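Local coordinates for putative alpha/beta hydrolase fold protein (PDB 5A62) that probably hydrolyses carboxylic esters as an alpha/beta hydrolase fold enzyme of an ammonia-oxidising thaumarchaeon, at residues Glu16-Ala21 against Tyr41-Leu46; His248-Val251 against Glu257-Asp260. All coordinates share one frame; numbering follows the deposited sequence. Where two conformers were deposited one is given.

Interaction 1: Glu16-Ala21 against Tyr41-Leu46; sequences EDHGDA and YEIQLL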
# COMPACT_ATOMS: atom_id res chain seq x y z
N GLU A 16 -5.98 -5.34 25.65
CA GLU A 16 -6.63 -5.77 26.95
C GLU A 16 -6.70 -7.25 26.93
O GLU A 16 -6.91 -7.91 25.93
CB GLU A 16 -7.98 -5.16 27.14
CG GLU A 16 -7.94 -3.66 27.20
CD GLU A 16 -9.31 -3.01 27.17
OE1 GLU A 16 -10.35 -3.68 27.06
OE2 GLU A 16 -9.35 -1.74 27.25
N ASP A 17 -6.51 -7.84 28.12
CA ASP A 17 -6.51 -9.29 28.35
C ASP A 17 -7.47 -9.53 29.48
O ASP A 17 -7.12 -9.29 30.68
CB ASP A 17 -5.10 -9.73 28.70
CG ASP A 17 -4.96 -11.24 28.90
OD1 ASP A 17 -5.94 -11.97 28.89
OD2 ASP A 17 -3.81 -11.67 29.10
N HIS A 18 -8.68 -9.90 29.17
CA HIS A 18 -9.75 -10.05 30.13
C HIS A 18 -9.95 -11.49 30.50
O HIS A 18 -9.86 -12.42 29.70
CB HIS A 18 -11.05 -9.57 29.50
CG HIS A 18 -11.12 -8.10 29.24
ND1 HIS A 18 -10.74 -7.48 28.06
CD2 HIS A 18 -11.64 -7.11 30.01
CE1 HIS A 18 -10.98 -6.18 28.14
NE2 HIS A 18 -11.53 -5.94 29.32
N GLY A 19 -10.42 -11.71 31.75
CA GLY A 19 -10.73 -13.05 32.14
C GLY A 19 -9.55 -13.78 32.76
O GLY A 19 -8.44 -13.28 32.90
N ASP A 20 -9.79 -15.03 33.12
CA ASP A 20 -8.77 -15.84 33.74
C ASP A 20 -7.76 -16.37 32.75
O ASP A 20 -8.14 -16.89 31.70
CB ASP A 20 -9.43 -17.04 34.41
CG ASP A 20 -8.48 -17.76 35.36
OD1 ASP A 20 -7.62 -18.54 34.93
OD2 ASP A 20 -8.58 -17.50 36.58
N ALA A 21 -6.50 -16.29 33.10
CA ALA A 21 -5.44 -16.78 32.25
C ALA A 21 -5.51 -18.26 31.90
O ALA A 21 -4.90 -18.68 30.93
CB ALA A 21 -4.09 -16.44 32.84
N TYR A 41 -19.80 -4.98 24.21
CA TYR A 41 -20.77 -5.99 24.45
C TYR A 41 -20.19 -7.38 24.36
O TYR A 41 -20.44 -8.26 25.19
CB TYR A 41 -21.94 -5.89 23.48
CG TYR A 41 -22.98 -6.99 23.60
CD1 TYR A 41 -23.83 -7.03 24.69
CD2 TYR A 41 -23.03 -8.02 22.69
CE1 TYR A 41 -24.75 -8.05 24.84
CE2 TYR A 41 -23.95 -9.03 22.82
CZ TYR A 41 -24.84 -9.02 23.88
OH TYR A 41 -25.74 -10.07 24.00
N GLU A 42 -19.41 -7.61 23.33
CA GLU A 42 -18.86 -8.91 23.09
C GLU A 42 -17.89 -9.32 24.20
O GLU A 42 -17.86 -10.50 24.54
CB GLU A 42 -18.09 -8.96 21.73
CG GLU A 42 -18.98 -8.88 20.53
CD GLU A 42 -19.47 -7.52 20.19
OE1 GLU A 42 -19.15 -6.49 20.81
OE2 GLU A 42 -20.23 -7.46 19.18
N ILE A 43 -17.08 -8.41 24.72
CA ILE A 43 -16.15 -8.75 25.79
C ILE A 43 -16.98 -9.24 27.00
O ILE A 43 -16.67 -10.32 27.52
CB ILE A 43 -15.26 -7.58 26.13
CG1 ILE A 43 -14.27 -7.32 24.99
CG2 ILE A 43 -14.55 -7.82 27.45
CD1 ILE A 43 -13.54 -6.00 25.02
N GLN A 44 -18.01 -8.51 27.34
CA GLN A 44 -18.87 -8.92 28.48
C GLN A 44 -19.54 -10.23 28.21
O GLN A 44 -19.54 -11.09 29.08
CB GLN A 44 -19.90 -7.82 28.81
CG GLN A 44 -19.22 -6.57 29.37
CD GLN A 44 -18.12 -6.84 30.42
OE1 GLN A 44 -17.00 -6.33 30.32
NE2 GLN A 44 -18.43 -7.68 31.41
N LEU A 45 -20.08 -10.45 27.03
CA LEU A 45 -20.77 -11.69 26.73
C LEU A 45 -19.81 -12.87 26.79
O LEU A 45 -20.13 -13.93 27.33
CB LEU A 45 -21.44 -11.59 25.35
CG LEU A 45 -21.94 -12.88 24.73
CD1 LEU A 45 -23.17 -13.34 25.47
CD2 LEU A 45 -22.23 -12.67 23.25
N LEU A 46 -18.59 -12.71 26.28
CA LEU A 46 -17.69 -13.80 26.16
C LEU A 46 -17.08 -14.12 27.49
O LEU A 46 -16.82 -15.28 27.78
CB LEU A 46 -16.62 -13.47 25.07
CG LEU A 46 -17.25 -13.46 23.67
CD1 LEU A 46 -16.17 -12.97 22.69
CD2 LEU A 46 -17.78 -14.78 23.20
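The C-terminal end of strand 12-18 passes the flank of helix 40-48 with His-18 and Ile-43 as the closest backbone pair, their CA atoms 7.8 Å apart, and no hydrogen bond joins the two segments. The space between the backbones is bridged by the imidazole of His-18 and the branched side chain of Ile-43, which cross at about a right angle. Ile-43 sets its CG2 methyl over the face of the ring, 3.8 Å from the centroid of the His-18 ring and only 4° off the ring normal, a well-centred CH-pi contact. The helix residue places this branch by turning CG2 anti to its own backbone nitrogen, while CG1 lies beside that nitrogen (chi1 -70°) and carries CD1 outward in an extended chain. There CD1 brushes the carboxylate of Glu-16, with Ile-43 CD1 4.4 Å from Glu-16 OE1, a loose approach; the polar end of Glu-16 has a firmer partner in Tyr-14, whose hydroxyl is hydrogen-bonded to OE2. Glu-16 and His-18, two residues apart on the strand, both face the helix, and their backbones pair with Ala-55 and Val-53 of the adjacent strand 52-56. Ile-43 also packs on Val-53, Leu-28 and Ile-36, so the same side chain ties the helix to strands 52-56 and 25-29. With dispersion and a weak CH-pi attraction alone across the interface, the contact depends on shape: one methyl centred on one ring at the margin of the alpha/beta hydrolase core.

Interaction 2: His248-Val251 against Glu257-Asp260; sequences HWVV and EMYD
The carbonyl oxygen of His-248 accepts hydrogen bonds from His-98 NE2 and Asn-123 ND2, which hold the backbone just ahead of helix 250-253, where Val-250 meets Met-258 of helix 256-272. Val-250 and Met-258 reach toward each other tip to tip. Both valine methyls face the thioether: Val-250 CG1 lies 3.9 Å from Met-258 SD, and Val-250 CG2 is the same 3.9 Å from Met-258 SD, so the sulfur sits before the fork of the side chain. The methionine gets there by running out extended, with CG anti to its backbone nitrogen (chi1 180°), and then bending at the sulfur (chi3 68°). That bend carries its terminal methyl past the fork to the backbone beyond, where Met-258 CE is 3.9 Å from Val-250 O and 4.4 Å from Val-251 CA. Leu-243, on strand 239-243, the last in this chain's sheet order, touches both Val-250 and Met-258 and adds to a buried apolar cluster. Two residues before Val-250, the ring of His-248 is hydrogen-bonded through NE2 to Ser-99 OG of a probable nucleophile elbow and touches Asp-221, an arrangement consistent with the catalytic triad of alpha/beta hydrolases. No hydrogen bond crosses between the segments, and the side chains that meet are apolar: the thioether fits against the valine fork and joins helix 256-272 to the short helix that follows the probable catalytic histidine.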
# COMPACT_ATOMS: atom_id res chain seq x y z
N HIS A 248 -22.19 -4.10 6.34
CA HIS A 248 -20.82 -4.14 6.76
C HIS A 248 -20.63 -3.85 8.23
O HIS A 248 -19.86 -4.54 8.93
CB HIS A 248 -20.03 -3.07 5.99
CG HIS A 248 -18.57 -3.02 6.30
ND1 HIS A 248 -18.02 -2.06 7.13
CD2 HIS A 248 -17.54 -3.80 5.90
CE1 HIS A 248 -16.71 -2.23 7.20
NE2 HIS A 248 -16.40 -3.28 6.47
N TRP A 249 -21.31 -2.83 8.73
CA TRP A 249 -21.13 -2.40 10.10
C TRP A 249 -22.04 -3.09 11.11
O TRP A 249 -22.52 -2.53 12.08
CB TRP A 249 -21.24 -0.87 10.19
CG TRP A 249 -20.10 -0.18 9.60
CD1 TRP A 249 -20.04 0.41 8.35
CD2 TRP A 249 -18.79 -0.05 10.17
NE1 TRP A 249 -18.79 0.91 8.14
CE2 TRP A 249 -18.01 0.67 9.24
CE3 TRP A 249 -18.22 -0.41 11.41
CZ2 TRP A 249 -16.68 0.99 9.48
CZ3 TRP A 249 -16.90 -0.10 11.63
CH2 TRP A 249 -16.14 0.60 10.67
N VAL A 250 -22.22 -4.38 10.91
CA VAL A 250 -23.07 -5.20 11.76
C VAL A 250 -22.59 -5.15 13.21
O VAL A 250 -23.38 -5.32 14.13
CB VAL A 250 -23.14 -6.68 11.24
CG1 VAL A 250 -21.81 -7.39 11.39
CG2 VAL A 250 -24.26 -7.46 11.92
N VAL A 251 -21.30 -4.98 13.47
CA VAL A 251 -20.74 -4.92 14.80
C VAL A 251 -21.21 -3.65 15.56
O VAL A 251 -21.16 -3.59 16.76
CB VAL A 251 -19.20 -5.04 14.77
CG1 VAL A 251 -18.57 -3.96 13.92
CG2 VAL A 251 -18.57 -5.01 16.14
N GLU A 257 -29.23 -12.15 16.41
CA GLU A 257 -28.94 -13.35 15.68
C GLU A 257 -27.43 -13.57 15.51
O GLU A 257 -26.95 -14.67 15.48
CB GLU A 257 -29.60 -13.37 14.29
CG GLU A 257 -29.53 -14.72 13.65
CD GLU A 257 -30.12 -14.78 12.25
OE1 GLU A 257 -30.38 -13.72 11.67
OE2 GLU A 257 -30.21 -15.95 11.77
N MET A 258 -26.66 -12.48 15.43
CA MET A 258 -25.23 -12.66 15.26
C MET A 258 -24.65 -13.42 16.44
O MET A 258 -23.72 -14.22 16.30
CB MET A 258 -24.51 -11.34 15.12
CG MET A 258 -23.00 -11.43 14.93
SD MET A 258 -22.28 -9.93 14.26
CE MET A 258 -22.52 -8.85 15.58
N TYR A 259 -25.19 -13.15 17.62
CA TYR A 259 -24.63 -13.79 18.83
C TYR A 259 -25.08 -15.22 19.01
O TYR A 259 -24.34 -16.01 19.52
CB TYR A 259 -24.82 -12.92 20.10
CG TYR A 259 -24.28 -11.54 19.83
CD1 TYR A 259 -22.93 -11.34 19.76
CD2 TYR A 259 -25.12 -10.49 19.50
CE1 TYR A 259 -22.42 -10.10 19.43
CE2 TYR A 259 -24.62 -9.25 19.19
CZ TYR A 259 -23.27 -9.07 19.12
OH TYR A 259 -22.72 -7.83 18.78
N ASP A 260 -26.31 -15.49 18.60
CA ASP A 260 -26.80 -16.84 18.57
C ASP A 260 -25.88 -17.65 17.68
O ASP A 260 -25.41 -18.69 18.07
CB ASP A 260 -28.23 -16.85 18.02
CG ASP A 260 -29.24 -16.16 18.98
OD1 ASP A 260 -28.96 -15.97 20.18
OD2 ASP A 260 -30.28 -15.80 18.44

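Overall arrangement
From the N terminus, interaction 1 first closes a loop from strand 12-18 through strand 25-29 to helix 40-48, which crosses over to strand 52-56. Interaction 2 follows, closing a much shorter loop between helix 250-253 and helix 256-272. The loops neither nest nor cross, and the contact centres lie about 18 Å apart, yet helix 40-48 of the first and helix 256-272 of the second pack against each other. Glu-42 OE2 and Tyr-259 OH are 2.6 Å apart, a probable hydrogen bond, and the ring of Tyr-41 meets that of Tyr-259 edge-to-face. Lys-254, between the helices of interaction 2, forms a salt bridge with Glu-42, tying the first crossover helix to the start of the C-terminal helix.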